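Local coordinates for L-arabinose ABC transporter, periplasmic L-arabinose-binding protein (PDB 4KZK) that binds galactose and probably L-arabinose in the periplasm, most likely for uptake by an ABC transporter, at residues 165-177 against 197-211. Residues are numbered along the deposited sequence; the frame is centred on the assembly and turned at random.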
loop_
_atom_site.group_PDB
_atom_site.type_symbol
_atom_site.label_atom_id
_atom_site.label_comp_id
_atom_site.label_asym_id
_atom_site.label_seq_id
_atom_site.Cartn_x
_atom_site.Cartn_y
_atom_site.Cartn_z
ATOM N N ASN A 165 -20.497 -11.129 18.136
ATOM C CA ASN A 165 -19.944 -12.439 18.397
ATOM C C ASN A 165 -18.948 -12.772 17.286
ATOM O O ASN A 165 -19.362 -13.005 16.158
ATOM C CB ASN A 165 -21.081 -13.460 18.442
ATOM C CG ASN A 165 -20.589 -14.877 18.631
ATOM O OD1 ASN A 165 -19.387 -15.142 18.614
ATOM N ND2 ASN A 165 -21.515 -15.792 18.798
ATOM N N PRO A 166 -17.634 -12.784 17.598
ATOM C CA PRO A 166 -16.651 -12.907 16.521
ATOM C C PRO A 166 -16.704 -14.238 15.791
ATOM O O PRO A 166 -16.318 -14.304 14.616
ATOM C CB PRO A 166 -15.300 -12.730 17.228
ATOM C CG PRO A 166 -15.562 -12.984 18.654
ATOM C CD PRO A 166 -16.993 -12.657 18.916
ATOM N N ALA A 167 -17.179 -15.277 16.461
ATOM C CA ALA A 167 -17.298 -16.588 15.848
ATOM C C ALA A 167 -18.349 -16.665 14.738
ATOM O O ALA A 167 -18.383 -17.640 14.001
ATOM C CB ALA A 167 -17.610 -17.627 16.914
ATOM N N GLU A 168 -19.199 -15.651 14.621
ATOM C CA GLU A 168 -20.264 -15.641 13.621
ATOM C C GLU A 168 -20.053 -14.613 12.518
ATOM O O GLU A 168 -20.903 -14.473 11.646
ATOM C CB GLU A 168 -21.613 -15.413 14.300
ATOM C CG GLU A 168 -22.090 -16.629 15.085
ATOM C CD GLU A 168 -23.482 -16.455 15.656
ATOM O OE1 GLU A 168 -23.933 -15.290 15.783
ATOM O OE2 GLU A 168 -24.120 -17.483 15.985
ATOM N N VAL A 169 -18.917 -13.922 12.537
ATOM C CA VAL A 169 -18.674 -12.802 11.610
ATOM C C VAL A 169 -17.993 -13.280 10.328
ATOM O O VAL A 169 -17.048 -14.059 10.363
ATOM C CB VAL A 169 -17.863 -11.690 12.297
ATOM C CG1 VAL A 169 -17.530 -10.565 11.323
ATOM C CG2 VAL A 169 -18.649 -11.119 13.475
ATOM N N GLY A 170 -18.510 -12.823 9.192
ATOM C CA GLY A 170 -17.857 -13.067 7.911
ATOM C C GLY A 170 -16.577 -12.257 7.821
ATOM O O GLY A 170 -16.579 -11.087 8.162
ATOM N N VAL A 171 -15.500 -12.895 7.356
ATOM C CA VAL A 171 -14.182 -12.267 7.224
ATOM C C VAL A 171 -13.832 -12.202 5.736
ATOM O O VAL A 171 -13.499 -13.214 5.119
ATOM C CB VAL A 171 -13.120 -13.043 8.030
ATOM C CG1 VAL A 171 -11.745 -12.418 7.890
ATOM C CG2 VAL A 171 -13.540 -13.089 9.484
ATOM N N LEU A 172 -13.962 -11.004 5.172
ATOM C CA LEU A 172 -13.690 -10.802 3.745
ATOM C C LEU A 172 -12.221 -10.430 3.529
ATOM O O LEU A 172 -11.804 -9.310 3.826
ATOM C CB LEU A 172 -14.601 -9.720 3.165
ATOM C CG LEU A 172 -14.515 -9.580 1.642
ATOM C CD1 LEU A 172 -14.977 -10.871 0.982
ATOM C CD2 LEU A 172 -15.315 -8.383 1.161
ATOM N N ARG A 173 -11.450 -11.359 2.979
ATOM C CA ARG A 173 -10.041 -11.129 2.695
ATOM C C ARG A 173 -9.852 -10.799 1.218
ATOM O O ARG A 173 -9.867 -11.689 0.360
ATOM C CB ARG A 173 -9.220 -12.361 3.063
ATOM C CG ARG A 173 -7.721 -12.163 2.942
ATOM C CD ARG A 173 -6.950 -13.437 3.212
ATOM N NE ARG A 173 -6.875 -14.322 2.061
ATOM C CZ ARG A 173 -5.949 -14.286 1.101
ATOM N NH1 ARG A 173 -5.984 -15.192 0.132
ATOM N NH2 ARG A 173 -4.985 -13.374 1.098
ATOM N N LEU A 174 -9.672 -9.520 0.924
ATOM C CA LEU A 174 -9.388 -9.089 -0.450
ATOM C C LEU A 174 -7.962 -9.458 -0.767
ATOM O O LEU A 174 -7.039 -8.931 -0.133
ATOM C CB LEU A 174 -9.551 -7.581 -0.605
ATOM C CG LEU A 174 -10.957 -7.033 -0.449
ATOM C CD1 LEU A 174 -10.868 -5.511 -0.259
ATOM C CD2 LEU A 174 -11.829 -7.401 -1.625
ATOM N N ALA A 175 -7.765 -10.342 -1.742
ATOM C CA ALA A 175 -6.464 -10.967 -1.927
ATOM C C ALA A 175 -5.802 -10.599 -3.242
ATOM O O ALA A 175 -6.431 -10.607 -4.311
ATOM C CB ALA A 175 -6.608 -12.470 -1.849
ATOM N N TYR A 176 -4.514 -10.304 -3.161
ATOM C CA TYR A 176 -3.687 -10.129 -4.343
ATOM C C TYR A 176 -2.366 -10.813 -4.000
ATOM O O TYR A 176 -1.308 -10.172 -3.881
ATOM C CB TYR A 176 -3.521 -8.660 -4.692
ATOM C CG TYR A 176 -2.948 -8.422 -6.059
ATOM C CD1 TYR A 176 -3.714 -8.617 -7.197
ATOM C CD2 TYR A 176 -1.671 -7.909 -6.225
ATOM C CE1 TYR A 176 -3.216 -8.357 -8.455
ATOM C CE2 TYR A 176 -1.160 -7.651 -7.492
ATOM C CZ TYR A 176 -1.939 -7.878 -8.607
ATOM O OH TYR A 176 -1.458 -7.632 -9.876
ATOM N N ASP A 177 -2.477 -12.125 -3.817
ATOM C CA ASP A 177 -1.414 -12.920 -3.215
ATOM C C ASP A 177 -0.163 -13.066 -4.074
ATOM O O ASP A 177 0.876 -13.497 -3.570
ATOM C CB ASP A 177 -1.927 -14.309 -2.822
ATOM C CG ASP A 177 -2.817 -14.285 -1.582
ATOM O OD1 ASP A 177 -2.956 -13.242 -0.920
ATOM O OD2 ASP A 177 -3.376 -15.336 -1.237
ATOM N N GLY A 197 -10.620 -14.699 18.014
ATOM C CA GLY A 197 -11.816 -15.529 18.073
ATOM C C GLY A 197 -12.674 -15.577 16.828
ATOM O O GLY A 197 -13.722 -16.225 16.825
ATOM N N PHE A 198 -12.228 -14.926 15.754
ATOM C CA PHE A 198 -12.897 -15.073 14.467
ATOM C C PHE A 198 -12.566 -16.455 13.934
ATOM O O PHE A 198 -11.469 -16.965 14.168
ATOM C CB PHE A 198 -12.461 -13.969 13.490
ATOM C CG PHE A 198 -13.008 -12.610 13.840
ATOM C CD1 PHE A 198 -12.487 -11.889 14.919
ATOM C CD2 PHE A 198 -14.035 -12.057 13.106
ATOM C CE1 PHE A 198 -13.004 -10.647 15.255
ATOM C CE2 PHE A 198 -14.538 -10.797 13.424
ATOM C CZ PHE A 198 -14.041 -10.113 14.513
ATOM N N ALA A 199 -13.516 -17.048 13.219
ATOM C CA ALA A 199 -13.436 -18.450 12.824
ATOM C C ALA A 199 -12.751 -18.624 11.473
ATOM O O ALA A 199 -13.069 -17.920 10.494
ATOM C CB ALA A 199 -14.832 -19.050 12.787
ATOM N N ALA A 200 -11.809 -19.561 11.417
ATOM C CA ALA A 200 -11.105 -19.871 10.185
ATOM C C ALA A 200 -12.100 -20.241 9.081
ATOM O O ALA A 200 -11.917 -19.862 7.924
ATOM C CB ALA A 200 -10.104 -21.000 10.407
ATOM N N ALA A 201 -13.160 -20.954 9.455
ATOM C CA ALA A 201 -14.188 -21.367 8.506
ATOM C C ALA A 201 -14.968 -20.212 7.883
ATOM O O ALA A 201 -15.593 -20.386 6.829
ATOM C CB ALA A 201 -15.155 -22.332 9.174
ATOM N N ASN A 202 -14.926 -19.042 8.530
ATOM C CA ASN A 202 -15.619 -17.845 8.067
ATOM C C ASN A 202 -14.721 -16.874 7.302
ATOM O O ASN A 202 -15.152 -15.775 6.964
ATOM C CB ASN A 202 -16.263 -17.141 9.266
ATOM C CG ASN A 202 -17.413 -17.932 9.848
ATOM O OD1 ASN A 202 -17.938 -18.850 9.212
ATOM N ND2 ASN A 202 -17.809 -17.587 11.062
ATOM N N VAL A 203 -13.491 -17.276 6.999
ATOM C CA VAL A 203 -12.594 -16.464 6.179
ATOM C C VAL A 203 -12.922 -16.727 4.712
ATOM O O VAL A 203 -12.834 -17.872 4.236
ATOM C CB VAL A 203 -11.118 -16.794 6.481
ATOM C CG1 VAL A 203 -10.203 -16.103 5.497
ATOM C CG2 VAL A 203 -10.774 -16.425 7.924
ATOM N N VAL A 204 -13.364 -15.683 4.028
ATOM C CA VAL A 204 -13.779 -15.763 2.636
ATOM C C VAL A 204 -12.735 -15.069 1.771
ATOM O O VAL A 204 -12.600 -13.847 1.785
ATOM C CB VAL A 204 -15.163 -15.110 2.452
ATOM C CG1 VAL A 204 -15.556 -15.080 0.989
ATOM C CG2 VAL A 204 -16.207 -15.854 3.286
ATOM N N ASP A 205 -11.997 -15.852 1.008
ATOM C CA ASP A 205 -11.021 -15.291 0.098
ATOM C C ASP A 205 -11.725 -14.638 -1.096
ATOM O O ASP A 205 -12.635 -15.222 -1.698
ATOM C CB ASP A 205 -10.076 -16.381 -0.415
ATOM C CG ASP A 205 -8.905 -16.648 0.520
ATOM O OD1 ASP A 205 -8.913 -16.230 1.695
ATOM O OD2 ASP A 205 -7.926 -17.282 0.045
ATOM N N ALA A 206 -11.309 -13.414 -1.409
ATOM C CA ALA A 206 -11.857 -12.635 -2.513
ATOM C C ALA A 206 -10.680 -12.184 -3.390
ATOM O O ALA A 206 -10.222 -11.041 -3.315
ATOM C CB ALA A 206 -12.637 -11.439 -1.975
ATOM N N PRO A 207 -10.198 -13.084 -4.263
ATOM C CA PRO A 207 -9.047 -12.789 -5.105
ATOM C C PRO A 207 -9.359 -11.732 -6.163
ATOM O O PRO A 207 -10.355 -11.816 -6.858
ATOM C CB PRO A 207 -8.725 -14.150 -5.750
ATOM C CG PRO A 207 -10.038 -14.823 -5.820
ATOM C CD PRO A 207 -10.741 -14.424 -4.543
ATOM N N GLU A 208 -8.486 -10.749 -6.269
ATOM C CA GLU A 208 -8.650 -9.596 -7.152
ATOM C C GLU A 208 -7.919 -9.752 -8.473
ATOM O O GLU A 208 -6.793 -10.236 -8.495
ATOM C CB GLU A 208 -8.079 -8.354 -6.458
ATOM C CG GLU A 208 -8.773 -8.004 -5.150
ATOM C CD GLU A 208 -7.992 -7.043 -4.286
ATOM O OE1 GLU A 208 -6.741 -7.096 -4.294
ATOM O OE2 GLU A 208 -8.633 -6.223 -3.595
ATOM N N MET A 209 -8.531 -9.304 -9.565
ATOM C CA MET A 209 -7.868 -9.327 -10.863
ATOM C C MET A 209 -6.777 -8.259 -10.897
ATOM O O MET A 209 -5.716 -8.475 -11.481
ATOM C CB MET A 209 -8.871 -9.083 -11.989
ATOM C CG MET A 209 -8.240 -9.140 -13.368
ATOM S SD MET A 209 -9.434 -9.058 -14.708
ATOM C CE MET A 209 -10.191 -10.686 -14.627
ATOM N N THR A 210 -7.079 -7.111 -10.283
ATOM C CA THR A 210 -6.160 -5.978 -10.180
ATOM C C THR A 210 -6.231 -5.481 -8.742
ATOM O O THR A 210 -7.303 -5.522 -8.135
ATOM C CB THR A 210 -6.563 -4.840 -11.142
ATOM O OG1 THR A 210 -7.964 -4.551 -10.999
ATOM C CG2 THR A 210 -6.304 -5.217 -12.598
ATOM N N ALA A 211 -5.103 -5.001 -8.214
ATOM C CA ALA A 211 -4.999 -4.552 -6.844
ATOM C C ALA A 211 -5.376 -3.074 -6.782
ATOM O O ALA A 211 -4.511 -2.195 -6.601
ATOM C CB ALA A 211 -3.585 -4.762 -6.332
HETATM O O HOH W 1 -15.896 -15.680 12.294
HETATM O O HOH W 2 -5.495 -12.281 -7.210
HETATM O O HOH W 3 -3.047 -7.595 -11.816
#
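Strands 170-175 and 203-207 are the two parallel strands of a beta-alpha-beta crossover through helix 180-195, at one border of the sheet in a type I periplasmic binding protein fold. Backbone bonds alternate across them, from V171 N to N202 O (2.9 Å) through V204 N to V171 O (2.7 Å) to E208 N on A175 O. On the face turned to helix 180-195, R173 lies alongside D205, its chain bent at chi3 (82°). NE and NH1 reach OD1 and OD2 of D205 side-on, almost straight, yet both oxygens are met from above the carboxylate plane. R173 NH2 meets D177 OD1 at 2.9 Å, with NH1 on OD2, an end-on grip. Held by two carboxylates, the guanidinium is fixed in rotation; A175 CB lies against one of its faces. On the other face of the sheet, L172 CD1 packs on A206 CB (3.8 Å), and L172 also touches helix 213-226. Before the strands, P166 CB sits over the F198 ring in a CH-pi contact, while V169 CB touches F198 CE2 (3.6 Å). A water there links P166 O and V169 O to A199 N and N202 ND2. Beyond the strands, toward the galactose cleft, A211 CB lies over the centre of one face of the Y176 ring in a CH-pi contact, 3.7 Å from the centroid.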